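PDB 3R8E: hypothetical sugar kinase from Cytophaga hutchinsonii, which is probably a sugar kinase of the ROK family, with a ribonuclease H-like fold, and would transfer phosphate from a nucleotide to a sugar. Local coordinates for residues A[30-35]-A[305-310]; A[128-133]-A[311-316]; A[251-256]-A[283-288]; A[262-267]-A[295-300]. All blocks are in the same frame, centred on the assembly; numbering follows the deposited sequence.

Contact 1. Residues A[30-35]-A[305-310]; sequences SVKFGL and ENDAGL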
loop_
_atom_site.group_PDB
_atom_site.type_symbol
_atom_site.label_atom_id
_atom_site.label_comp_id
_atom_site.label_asym_id
_atom_site.label_seq_id
_atom_site.Cartn_x
_atom_site.Cartn_y
_atom_site.Cartn_z
ATOM N N SER A 30 15.941 -16.234 -18.219
ATOM C CA SER A 30 17.029 -15.615 -18.978
ATOM C C SER A 30 17.609 -14.387 -18.266
ATOM O O SER A 30 16.876 -13.663 -17.593
ATOM C CB SER A 30 16.556 -15.227 -20.376
ATOM O OG SER A 30 15.491 -14.293 -20.331
ATOM N N VAL A 31 18.934 -14.174 -18.409
ATOM C CA VAL A 31 19.679 -13.033 -17.848
ATOM C C VAL A 31 20.011 -12.114 -19.021
ATOM O O VAL A 31 20.389 -12.605 -20.088
ATOM C CB VAL A 31 20.939 -13.448 -17.038
ATOM C CG1 VAL A 31 21.601 -12.232 -16.388
ATOM C CG2 VAL A 31 20.599 -14.493 -15.978
ATOM N N LYS A 32 19.860 -10.790 -18.839
ATOM C CA LYS A 32 20.039 -9.851 -19.958
ATOM C C LYS A 32 21.059 -8.748 -19.661
ATOM O O LYS A 32 21.028 -8.124 -18.603
ATOM C CB LYS A 32 18.698 -9.209 -20.348
ATOM C CG LYS A 32 17.712 -10.149 -21.035
ATOM C CD LYS A 32 16.267 -9.898 -20.591
ATOM C CE LYS A 32 15.482 -8.994 -21.519
ATOM N NZ LYS A 32 15.784 -7.555 -21.292
ATOM N N PHE A 33 21.936 -8.498 -20.641
ATOM C CA PHE A 33 22.993 -7.487 -20.652
ATOM C C PHE A 33 22.764 -6.533 -21.807
ATOM O O PHE A 33 22.354 -6.967 -22.884
ATOM C CB PHE A 33 24.368 -8.161 -20.831
ATOM C CG PHE A 33 25.077 -8.654 -19.592
ATOM C CD1 PHE A 33 24.500 -9.621 -18.777
ATOM C CD2 PHE A 33 26.362 -8.219 -19.290
ATOM C CE1 PHE A 33 25.181 -10.111 -17.659
ATOM C CE2 PHE A 33 27.040 -8.711 -18.171
ATOM C CZ PHE A 33 26.443 -9.649 -17.362
ATOM N N GLY A 34 23.058 -5.257 -21.601
ATOM C CA GLY A 34 22.926 -4.276 -22.671
ATOM C C GLY A 34 23.569 -2.944 -22.376
ATOM O O GLY A 34 23.553 -2.475 -21.234
ATOM N N LEU A 35 24.129 -2.324 -23.418
ATOM C CA LEU A 35 24.725 -1.002 -23.304
ATOM C C LEU A 35 23.639 0.018 -23.592
ATOM O O LEU A 35 23.039 -0.008 -24.668
ATOM C CB LEU A 35 25.925 -0.851 -24.243
ATOM C CG LEU A 35 27.157 -0.192 -23.630
ATOM C CD1 LEU A 35 27.750 -1.045 -22.517
ATOM C CD2 LEU A 35 28.203 0.065 -24.684
ATOM N N GLU A 305 7.962 -2.495 -22.789
ATOM C CA GLU A 305 7.796 -3.950 -22.717
ATOM C C GLU A 305 8.919 -4.579 -21.867
ATOM O O GLU A 305 9.228 -4.034 -20.801
ATOM C CB GLU A 305 7.697 -4.569 -24.130
ATOM C CG GLU A 305 6.422 -4.180 -24.863
ATOM C CD GLU A 305 6.367 -4.558 -26.330
ATOM O OE1 GLU A 305 6.434 -5.771 -26.639
ATOM O OE2 GLU A 305 6.218 -3.641 -27.169
ATOM N N ASN A 306 9.540 -5.682 -22.337
ATOM C CA ASN A 306 10.593 -6.421 -21.625
ATOM C C ASN A 306 11.939 -5.664 -21.507
ATOM O O ASN A 306 12.844 -6.163 -20.838
ATOM C CB ASN A 306 10.826 -7.776 -22.293
ATOM C CG ASN A 306 9.766 -8.790 -21.955
ATOM O OD1 ASN A 306 8.730 -8.892 -22.620
ATOM N ND2 ASN A 306 9.998 -9.561 -20.904
ATOM N N ASP A 307 12.073 -4.478 -22.125
ATOM C CA ASP A 307 13.314 -3.700 -22.054
ATOM C C ASP A 307 13.366 -2.755 -20.834
ATOM O O ASP A 307 14.451 -2.301 -20.468
ATOM C CB ASP A 307 13.508 -2.889 -23.341
ATOM C CG ASP A 307 13.906 -3.720 -24.551
ATOM O OD1 ASP A 307 14.645 -4.718 -24.375
ATOM O OD2 ASP A 307 13.536 -3.337 -25.678
ATOM N N ALA A 308 12.209 -2.465 -20.211
ATOM C CA ALA A 308 12.100 -1.535 -19.082
ATOM C C ALA A 308 13.053 -1.865 -17.922
ATOM O O ALA A 308 13.657 -0.944 -17.372
ATOM C CB ALA A 308 10.665 -1.480 -18.574
ATOM N N GLY A 309 13.177 -3.151 -17.572
ATOM C CA GLY A 309 14.038 -3.617 -16.486
ATOM C C GLY A 309 15.502 -3.273 -16.683
ATOM O O GLY A 309 16.144 -2.738 -15.774
ATOM N N LEU A 310 16.025 -3.553 -17.889
ATOM C CA LEU A 310 17.413 -3.270 -18.260
ATOM C C LEU A 310 17.645 -1.754 -18.336
ATOM O O LEU A 310 18.631 -1.261 -17.783
ATOM C CB LEU A 310 17.751 -3.945 -19.596
ATOM C CG LEU A 310 19.235 -4.225 -19.844
ATOM C CD1 LEU A 310 19.425 -5.554 -20.537
ATOM C CD2 LEU A 310 19.869 -3.125 -20.675
HETATM O O HOH W 1 14.889 -5.792 -19.169
#
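Lys32 and Leu310 carry this contact, each reaching across to the backbone of the other segment. Lys32 lies on strand 30-36. Its side chain extends toward the turn at 305-307 and bends at its last three torsions. Lys32 NZ donates a hydrogen bond to Asn306 O at 3.3 Å. The bond is long, and the donor lies 38° above the carbonyl plane, off the lone pairs. A water bridges the same groups. It accepts from Lys32 NZ at 2.9 Å and from Leu310 N at 2.8 Å, and donates to Asn306 O at 2.7 Å. Asn306 O is thus gripped twice, and through Leu310 N the water also links the helix backbone to the lysine. Asp307 OD1 stays 4.3 Å from Lys32 NZ, too far for a salt bridge, though its charge may still favour the ammonium group.

Leu310 supplies the apolar half. With CG trans to the backbone N (chi1 -156°), its two methyls lie against the strand. Leu310 CD1 sits 3.7 Å from Lys32 CB. Leu310 CD2 rests on the bare backbone of Gly34, 3.8 Å from Gly34 CA. Phe33 points to the other face of the strand, where it packs on helices 50-54 and 59-73.

Lys32 and Gly34 also bond through their backbones to Asp25 and Gly23 of strand 21-25. The two strands form the antiparallel hairpin that opens the ribonuclease H-like fold of sugar kinases, and the C-terminal helix 308-318 packs on it here.

Contact 2. Residues A[128-133]-A[311-316]; sequences AKCAAL and LGAAGL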
loop_
_atom_site.group_PDB
_atom_site.type_symbol
_atom_site.label_atom_id
_atom_site.label_comp_id
_atom_site.label_asym_id
_atom_site.label_seq_id
_atom_site.Cartn_x
_atom_site.Cartn_y
_atom_site.Cartn_z
ATOM N N ALA A 128 11.606 -5.276 -10.699
ATOM C CA ALA A 128 10.281 -4.696 -10.966
ATOM C C ALA A 128 10.290 -3.185 -10.709
ATOM O O ALA A 128 9.598 -2.437 -11.405
ATOM C CB ALA A 128 9.221 -5.377 -10.116
ATOM N N LYS A 129 11.097 -2.736 -9.714
ATOM C CA LYS A 129 11.282 -1.320 -9.421
ATOM C C LYS A 129 12.094 -0.680 -10.554
ATOM O O LYS A 129 11.789 0.434 -10.972
ATOM C CB LYS A 129 11.964 -1.123 -8.059
ATOM C CG LYS A 129 11.076 -1.564 -6.911
ATOM C CD LYS A 129 11.728 -1.278 -5.551
ATOM C CE LYS A 129 10.813 -1.637 -4.401
ATOM N NZ LYS A 129 10.545 -3.100 -4.334
ATOM N N CYS A 130 13.118 -1.404 -11.061
ATOM C CA CYS A 130 13.919 -0.946 -12.207
ATOM C C CYS A 130 13.017 -0.672 -13.390
ATOM O O CYS A 130 13.169 0.357 -14.031
ATOM C CB CYS A 130 14.984 -1.969 -12.571
ATOM S SG CYS A 130 16.434 -1.916 -11.505
ATOM N N ALA A 131 12.074 -1.585 -13.679
ATOM C CA ALA A 131 11.151 -1.433 -14.816
ATOM C C ALA A 131 10.347 -0.125 -14.703
ATOM O O ALA A 131 10.215 0.575 -15.702
ATOM C CB ALA A 131 10.221 -2.629 -14.911
ATOM N N ALA A 132 9.877 0.237 -13.485
ATOM C CA ALA A 132 9.171 1.514 -13.280
ATOM C C ALA A 132 10.112 2.683 -13.570
ATOM O O ALA A 132 9.722 3.624 -14.258
ATOM C CB ALA A 132 8.640 1.612 -11.862
ATOM N N LEU A 133 11.376 2.599 -13.082
ATOM C CA LEU A 133 12.376 3.643 -13.320
ATOM C C LEU A 133 12.695 3.762 -14.828
ATOM O O LEU A 133 12.897 4.873 -15.324
ATOM C CB LEU A 133 13.644 3.364 -12.496
ATOM C CG LEU A 133 14.664 4.502 -12.392
ATOM C CD1 LEU A 133 14.097 5.709 -11.632
ATOM C CD2 LEU A 133 15.933 4.025 -11.724
ATOM N N LEU A 311 16.711 -1.015 -18.973
ATOM C CA LEU A 311 16.794 0.445 -19.090
ATOM C C LEU A 311 16.804 1.102 -17.706
ATOM O O LEU A 311 17.611 2.001 -17.467
ATOM C CB LEU A 311 15.646 1.013 -19.948
ATOM C CG LEU A 311 15.701 0.708 -21.452
ATOM C CD1 LEU A 311 14.413 1.133 -22.127
ATOM C CD2 LEU A 311 16.872 1.402 -22.126
ATOM N N GLY A 312 15.952 0.610 -16.803
ATOM C CA GLY A 312 15.855 1.106 -15.433
ATOM C C GLY A 312 17.102 0.800 -14.632
ATOM O O GLY A 312 17.557 1.643 -13.856
ATOM N N ALA A 313 17.676 -0.401 -14.838
ATOM C CA ALA A 313 18.920 -0.819 -14.173
ATOM C C ALA A 313 20.041 0.160 -14.544
ATOM O O ALA A 313 20.701 0.689 -13.655
ATOM C CB ALA A 313 19.282 -2.246 -14.556
ATOM N N ALA A 314 20.179 0.495 -15.843
ATOM C CA ALA A 314 21.152 1.494 -16.288
ATOM C C ALA A 314 20.803 2.876 -15.703
ATOM O O ALA A 314 21.704 3.623 -15.326
ATOM C CB ALA A 314 21.176 1.560 -17.805
ATOM N N GLY A 315 19.499 3.158 -15.587
ATOM C CA GLY A 315 18.950 4.396 -15.040
ATOM C C GLY A 315 19.396 4.704 -13.623
ATOM O O GLY A 315 19.458 5.877 -13.243
ATOM N N LEU A 316 19.740 3.654 -12.840
ATOM C CA LEU A 316 20.245 3.782 -11.461
ATOM C C LEU A 316 21.534 4.604 -11.430
ATOM O O LEU A 316 21.701 5.442 -10.545
ATOM C CB LEU A 316 20.515 2.403 -10.819
ATOM C CG LEU A 316 19.358 1.411 -10.679
ATOM C CD1 LEU A 316 19.880 0.029 -10.307
ATOM C CD2 LEU A 316 18.333 1.886 -9.658
#
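Cys130, Leu133 and Gly312 bury the most surface here, where two helices cross almost at a right angle. The short axes make an angle of 83° and come within 7.1 Å, a close approach. Gly312 makes it possible, as it presents only backbone at the crossing. Cys130 O meets Gly312 CA at 3.1 Å in a nearly straight CA-H...O contact, with 166° at the hydrogen. No conventional hydrogen bond joins the segments.

Cys130 also sends its thiol along the partner helix. Cys130 SG lies 3.8 Å from Ala313 CA and 4.1 Å from Leu316 CD1. Leu133, one turn further on, has CG opposite its backbone N (chi1 -167°), and this brings CD2 over the 312-316 turn. Leu133 CD2 lies 3.6 Å from Gly312 O. Leu133 CD2 also meets Leu316 CD2 at 3.8 Å, with the two leucine side chains inclined to each other.

The contact is buried. Helix 127-138 follows strand 121-126, and Glu125 of that strand touches both Cys130 and Leu316. On another side of helix 308-318, Leu311 and Ala314 rest on Val36 of strand 30-36. Both helices thus pack on the N-terminal sheet and cross each other there.

Contact 3. Residues A[251-256]-A[283-288]; sequences SLVNIV and KAMLEH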
loop_
_atom_site.group_PDB
_atom_site.type_symbol
_atom_site.label_atom_id
_atom_site.label_comp_id
_atom_site.label_asym_id
_atom_site.label_seq_id
_atom_site.Cartn_x
_atom_site.Cartn_y
_atom_site.Cartn_z
ATOM N N SER A 251 -7.514 -5.531 -7.052
ATOM C CA SER A 251 -6.230 -5.362 -6.357
ATOM C C SER A 251 -5.733 -3.916 -6.483
ATOM O O SER A 251 -5.174 -3.378 -5.522
ATOM C CB SER A 251 -5.186 -6.345 -6.871
ATOM O OG SER A 251 -5.357 -7.594 -6.220
ATOM N N LEU A 252 -5.978 -3.268 -7.641
ATOM C CA LEU A 252 -5.596 -1.864 -7.833
ATOM C C LEU A 252 -6.387 -0.955 -6.883
ATOM O O LEU A 252 -5.823 0.019 -6.398
ATOM C CB LEU A 252 -5.746 -1.408 -9.298
ATOM C CG LEU A 252 -4.588 -1.826 -10.222
ATOM C CD1 LEU A 252 -4.990 -1.738 -11.688
ATOM C CD2 LEU A 252 -3.320 -1.003 -9.950
ATOM N N VAL A 253 -7.654 -1.312 -6.552
ATOM C CA VAL A 253 -8.457 -0.562 -5.565
ATOM C C VAL A 253 -7.679 -0.509 -4.240
ATOM O O VAL A 253 -7.526 0.564 -3.648
ATOM C CB VAL A 253 -9.871 -1.182 -5.381
ATOM C CG1 VAL A 253 -10.532 -0.713 -4.076
ATOM C CG2 VAL A 253 -10.761 -0.868 -6.584
ATOM N N ASN A 254 -7.144 -1.667 -3.810
ATOM C CA ASN A 254 -6.376 -1.755 -2.567
ATOM C C ASN A 254 -5.062 -0.978 -2.630
ATOM O O ASN A 254 -4.717 -0.321 -1.648
ATOM C CB ASN A 254 -6.114 -3.212 -2.189
ATOM C CG ASN A 254 -7.338 -3.916 -1.679
ATOM O OD1 ASN A 254 -8.347 -3.287 -1.363
ATOM N ND2 ASN A 254 -7.278 -5.238 -1.588
ATOM N N ILE A 255 -4.330 -1.049 -3.761
ATOM C CA ILE A 255 -3.060 -0.329 -3.941
ATOM C C ILE A 255 -3.327 1.176 -3.890
ATOM O O ILE A 255 -2.626 1.905 -3.195
ATOM C CB ILE A 255 -2.346 -0.744 -5.259
ATOM C CG1 ILE A 255 -1.949 -2.230 -5.220
ATOM C CG2 ILE A 255 -1.118 0.137 -5.541
ATOM C CD1 ILE A 255 -1.756 -2.874 -6.599
ATOM N N VAL A 256 -4.364 1.627 -4.605
ATOM C CA VAL A 256 -4.728 3.042 -4.654
ATOM C C VAL A 256 -5.135 3.538 -3.247
ATOM O O VAL A 256 -4.720 4.624 -2.857
ATOM C CB VAL A 256 -5.834 3.267 -5.714
ATOM C CG1 VAL A 256 -6.499 4.623 -5.554
ATOM C CG2 VAL A 256 -5.255 3.121 -7.118
ATOM N N LYS A 283 -14.008 -0.516 -14.542
ATOM C CA LYS A 283 -15.319 -0.692 -13.919
ATOM C C LYS A 283 -15.166 -1.011 -12.419
ATOM O O LYS A 283 -15.828 -0.370 -11.605
ATOM C CB LYS A 283 -16.125 -1.785 -14.644
ATOM C CG LYS A 283 -17.591 -1.865 -14.220
ATOM C CD LYS A 283 -18.357 -2.947 -14.980
ATOM C CE LYS A 283 -18.337 -4.293 -14.290
ATOM N NZ LYS A 283 -19.062 -5.323 -15.081
ATOM N N ALA A 284 -14.264 -1.955 -12.063
ATOM C CA ALA A 284 -14.003 -2.336 -10.671
ATOM C C ALA A 284 -13.503 -1.138 -9.858
ATOM O O ALA A 284 -13.949 -0.940 -8.735
ATOM C CB ALA A 284 -12.992 -3.475 -10.609
HETATM N N MSE A 285 -12.634 -0.304 -10.457
HETATM C CA MSE A 285 -12.077 0.885 -9.809
HETATM C C MSE A 285 -13.162 1.945 -9.586
HETATM O O MSE A 285 -13.224 2.531 -8.511
HETATM C CB MSE A 285 -10.913 1.447 -10.631
HETATM C CG MSE A 285 -9.732 0.481 -10.703
HETATM SE SE MSE A 285 -8.154 1.307 -11.466
HETATM C CE MSE A 285 -7.597 2.217 -9.833
ATOM N N LEU A 286 -14.048 2.152 -10.570
ATOM C CA LEU A 286 -15.135 3.119 -10.429
ATOM C C LEU A 286 -16.170 2.644 -9.405
ATOM O O LEU A 286 -16.735 3.474 -8.703
ATOM C CB LEU A 286 -15.815 3.385 -11.778
ATOM C CG LEU A 286 -14.997 4.106 -12.858
ATOM C CD1 LEU A 286 -15.685 3.983 -14.214
ATOM C CD2 LEU A 286 -14.804 5.579 -12.518
ATOM N N GLU A 287 -16.407 1.317 -9.313
ATOM C CA GLU A 287 -17.366 0.728 -8.371
ATOM C C GLU A 287 -16.946 0.891 -6.910
ATOM O O GLU A 287 -17.806 1.112 -6.058
ATOM C CB GLU A 287 -17.549 -0.771 -8.650
ATOM C CG GLU A 287 -18.574 -1.095 -9.727
ATOM C CD GLU A 287 -18.674 -2.549 -10.159
ATOM O OE1 GLU A 287 -18.064 -3.424 -9.500
ATOM O OE2 GLU A 287 -19.377 -2.814 -11.161
ATOM N N HIS A 288 -15.637 0.750 -6.617
ATOM C CA HIS A 288 -15.132 0.743 -5.245
ATOM C C HIS A 288 -14.404 2.016 -4.790
ATOM O O HIS A 288 -14.167 2.158 -3.590
ATOM C CB HIS A 288 -14.194 -0.456 -5.051
ATOM C CG HIS A 288 -14.857 -1.778 -5.290
ATOM N ND1 HIS A 288 -15.755 -2.308 -4.385
ATOM C CD2 HIS A 288 -14.720 -2.638 -6.324
ATOM C CE1 HIS A 288 -16.131 -3.471 -4.892
ATOM N NE2 HIS A 288 -15.541 -3.707 -6.061
#
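Val253 and Met285 join two helices that flank one face of the C-terminal sheet. Helix 274-288 is the long helix of the connection in the beta-alpha-beta unit between strands 263-267 and 298-301. Helix 235-259 comes just before the unit. The short axes cross at -51° and come no closer than 9.3 Å. Side chains make most of the contact, and no hydrogen bond joins the two segments.

Val253 points at the last turn of the second helix. Val253 CG2 meets Ala284 O at 3.8 Å and His288 CB at the same distance. CG1 also touches His288 CB, so both branches of the valine straddle that atom. The valine and histidine side chains run at about a right angle.

Met285 is a selenomethionine. Its chain is extended as far as SE and then bends (chi3 81°), turning CE toward the first helix. Met285 CE lands 3.7 Å from Val256 CG2 and 4.1 Å from Leu252 CB. The Met285 chain crosses Val256 nearly at a right angle. The methyl thus touches two residues one turn apart on helix 235-259.

Leu181 of the second subunit packs on both Val253 and His288. Asn254 OD1 accepts a hydrogen bond from Leu181 N of that subunit, so the dimer interface adjoins this helix pair. On the sheet side, Leu252 touches Leu150 of strand 147-152, and Ile255 touches Ile148. Val256 meets Tyr293 of helix 291-294.

Contact 4. Residues A[262-267]-A[295-300]; sequences NNILLG and DDMYIG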
loop_
_atom_site.group_PDB
_atom_site.type_symbol
_atom_site.label_atom_id
_atom_site.label_comp_id
_atom_site.label_asym_id
_atom_site.label_seq_id
_atom_site.Cartn_x
_atom_site.Cartn_y
_atom_site.Cartn_z
ATOM N N ASN A 262 -3.030 7.448 -8.893
ATOM C CA ASN A 262 -4.100 7.082 -9.822
ATOM C C ASN A 262 -3.617 7.063 -11.285
ATOM O O ASN A 262 -4.437 7.103 -12.201
ATOM C CB ASN A 262 -5.334 7.977 -9.647
ATOM C CG ASN A 262 -5.106 9.421 -9.977
ATOM O OD1 ASN A 262 -3.979 9.857 -10.222
ATOM N ND2 ASN A 262 -6.174 10.204 -9.962
ATOM N N ASN A 263 -2.293 6.970 -11.495
ATOM C CA ASN A 263 -1.699 6.780 -12.815
ATOM C C ASN A 263 -1.208 5.365 -12.853
ATOM O O ASN A 263 -0.452 4.965 -11.967
ATOM C CB ASN A 263 -0.579 7.765 -13.100
ATOM C CG ASN A 263 -1.042 9.179 -13.277
ATOM O OD1 ASN A 263 -2.075 9.454 -13.899
ATOM N ND2 ASN A 263 -0.244 10.104 -12.777
ATOM N N ILE A 264 -1.708 4.574 -13.814
ATOM C CA ILE A 264 -1.369 3.156 -13.901
ATOM C C ILE A 264 -0.858 2.825 -15.296
ATOM O O ILE A 264 -1.533 3.120 -16.291
ATOM C CB ILE A 264 -2.608 2.288 -13.525
ATOM C CG1 ILE A 264 -3.076 2.564 -12.080
ATOM C CG2 ILE A 264 -2.347 0.777 -13.727
ATOM C CD1 ILE A 264 -4.562 2.588 -11.924
ATOM N N LEU A 265 0.326 2.187 -15.354
ATOM C CA LEU A 265 0.909 1.677 -16.599
ATOM C C LEU A 265 0.872 0.163 -16.542
ATOM O O LEU A 265 1.293 -0.424 -15.543
ATOM C CB LEU A 265 2.346 2.168 -16.852
ATOM C CG LEU A 265 2.569 3.666 -17.109
ATOM C CD1 LEU A 265 4.036 3.941 -17.381
ATOM C CD2 LEU A 265 1.716 4.191 -18.276
ATOM N N LEU A 266 0.381 -0.469 -17.613
ATOM C CA LEU A 266 0.256 -1.916 -17.671
ATOM C C LEU A 266 1.213 -2.505 -18.700
ATOM O O LEU A 266 1.160 -2.143 -19.877
ATOM C CB LEU A 266 -1.203 -2.310 -17.981
ATOM C CG LEU A 266 -2.268 -1.828 -16.977
ATOM C CD1 LEU A 266 -3.656 -2.072 -17.505
ATOM C CD2 LEU A 266 -2.106 -2.491 -15.601
ATOM N N GLY A 267 2.077 -3.404 -18.229
ATOM C CA GLY A 267 3.082 -4.100 -19.034
ATOM C C GLY A 267 2.992 -5.611 -18.916
ATOM O O GLY A 267 2.038 -6.134 -18.334
ATOM N N ASP A 295 -11.600 10.740 -10.898
ATOM C CA ASP A 295 -11.821 11.874 -11.813
ATOM C C ASP A 295 -10.636 12.158 -12.747
ATOM O O ASP A 295 -10.865 12.374 -13.942
ATOM C CB ASP A 295 -12.203 13.153 -11.057
ATOM C CG ASP A 295 -13.691 13.293 -10.777
ATOM O OD1 ASP A 295 -14.459 12.363 -11.132
ATOM O OD2 ASP A 295 -14.089 14.334 -10.219
ATOM N N ASP A 296 -9.390 12.140 -12.233
ATOM C CA ASP A 296 -8.230 12.399 -13.088
ATOM C C ASP A 296 -7.332 11.157 -13.216
ATOM O O ASP A 296 -6.129 11.286 -13.452
ATOM C CB ASP A 296 -7.429 13.629 -12.602
ATOM C CG ASP A 296 -6.920 13.625 -11.168
ATOM O OD1 ASP A 296 -7.185 12.643 -10.439
ATOM O OD2 ASP A 296 -6.270 14.616 -10.768
HETATM N N MSE A 297 -7.933 9.957 -13.075
HETATM C CA MSE A 297 -7.186 8.706 -13.178
HETATM C C MSE A 297 -6.782 8.446 -14.636
HETATM O O MSE A 297 -7.455 8.898 -15.575
HETATM C CB MSE A 297 -7.978 7.527 -12.585
HETATM C CG MSE A 297 -9.077 6.976 -13.503
HETATM SE SE MSE A 297 -9.903 5.357 -12.821
HETATM C CE MSE A 297 -8.319 4.304 -12.589
ATOM N N TYR A 298 -5.653 7.745 -14.817
ATOM C CA TYR A 298 -5.104 7.408 -16.125
ATOM C C TYR A 298 -4.636 5.963 -16.117
ATOM O O TYR A 298 -3.928 5.549 -15.201
ATOM C CB TYR A 298 -3.954 8.362 -16.498
ATOM C CG TYR A 298 -3.106 7.909 -17.668
ATOM C CD1 TYR A 298 -3.599 7.949 -18.971
ATOM C CD2 TYR A 298 -1.802 7.458 -17.476
ATOM C CE1 TYR A 298 -2.821 7.532 -20.052
ATOM C CE2 TYR A 298 -1.008 7.062 -18.552
ATOM C CZ TYR A 298 -1.526 7.087 -19.837
ATOM O OH TYR A 298 -0.741 6.686 -20.895
ATOM N N ILE A 299 -5.073 5.191 -17.119
ATOM C CA ILE A 299 -4.658 3.804 -17.308
ATOM C C ILE A 299 -4.049 3.742 -18.699
ATOM O O ILE A 299 -4.746 3.952 -19.695
ATOM C CB ILE A 299 -5.783 2.764 -17.082
ATOM C CG1 ILE A 299 -6.386 2.899 -15.673
ATOM C CG2 ILE A 299 -5.248 1.331 -17.326
ATOM C CD1 ILE A 299 -7.727 2.310 -15.525
ATOM N N GLY A 300 -2.738 3.554 -18.740
ATOM C CA GLY A 300 -1.981 3.513 -19.980
ATOM C C GLY A 300 -1.237 2.215 -20.193
ATOM O O GLY A 300 -1.099 1.406 -19.274
HETATM O O HOH W 2 -3.545 11.617 -14.125
#
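Ile264 and Ile299 are paired in the parallel strands of a beta-alpha-beta unit, part of the C-terminal sheet of this ribonuclease H-like fold. The tight part is the backbone ladder and the side chains on it. Ile264 uses both its polar backbone atoms: Ile264 N donates to Tyr298 O at 2.8 Å, and Ile264 O accepts from Gly300 N at 2.8 Å. The bonds from Tyr298 N to Asn262 O and from Leu266 N to Gly300 O extend it at either end. The Ile264 and Ile299 side chains lie alongside each other, pointing the same way. Leu266 CD1 adds a contact at 3.8 Å with Ile299 CG2. Helix 274-288 covers this side through Met285. On the other face Leu265 CD2 meets Tyr298 CE2 at 4.0 Å, and the Tyr298 hydroxyl hydrogen-bonds Asn141.

The loose, solvent side is at the start of the strands, round exposed Asp296. Asn262 was modelled in two conformers, so its bond from Asn262 ND2 to Asp296 OD1 (2.7 Å) is less certain. It meets OD1 from above the carboxylate plane. ND2 also bonds Tyr293 O. Asp296 OD1 forms a salt bridge with Arg171 of the second subunit. Asn263 ND2 is held by Thr146 O, while OD1 approaches the edge of the Tyr298 ring. One water bridges the two segments here, donating to Asn263 OD1 at 2.6 Å and to Asp296 O at 2.7 Å.

Overall arrangement
Contacts 1 and 2 share helix 308-318 and touch each other, holding the C-terminal helix in the N-terminal half. Contacts 3 and 4 also touch, with Met285 packed on Ile264, and belong to the C-terminal sheet and its helices. The centres of contacts 1 and 3 lie about 31 Å apart, on opposite sides of the chain's centre. Contacts 2 and 3 are buried and mainly apolar, with no conventional hydrogen bond. Contacts 1 and 4 are partly buried and mix apolar packing with polar links and a bridging water. Contact 4 alone has a ladder of backbone bonds. Contacts 3 and 4 both reach the second subunit; contacts 1 and 2 do not.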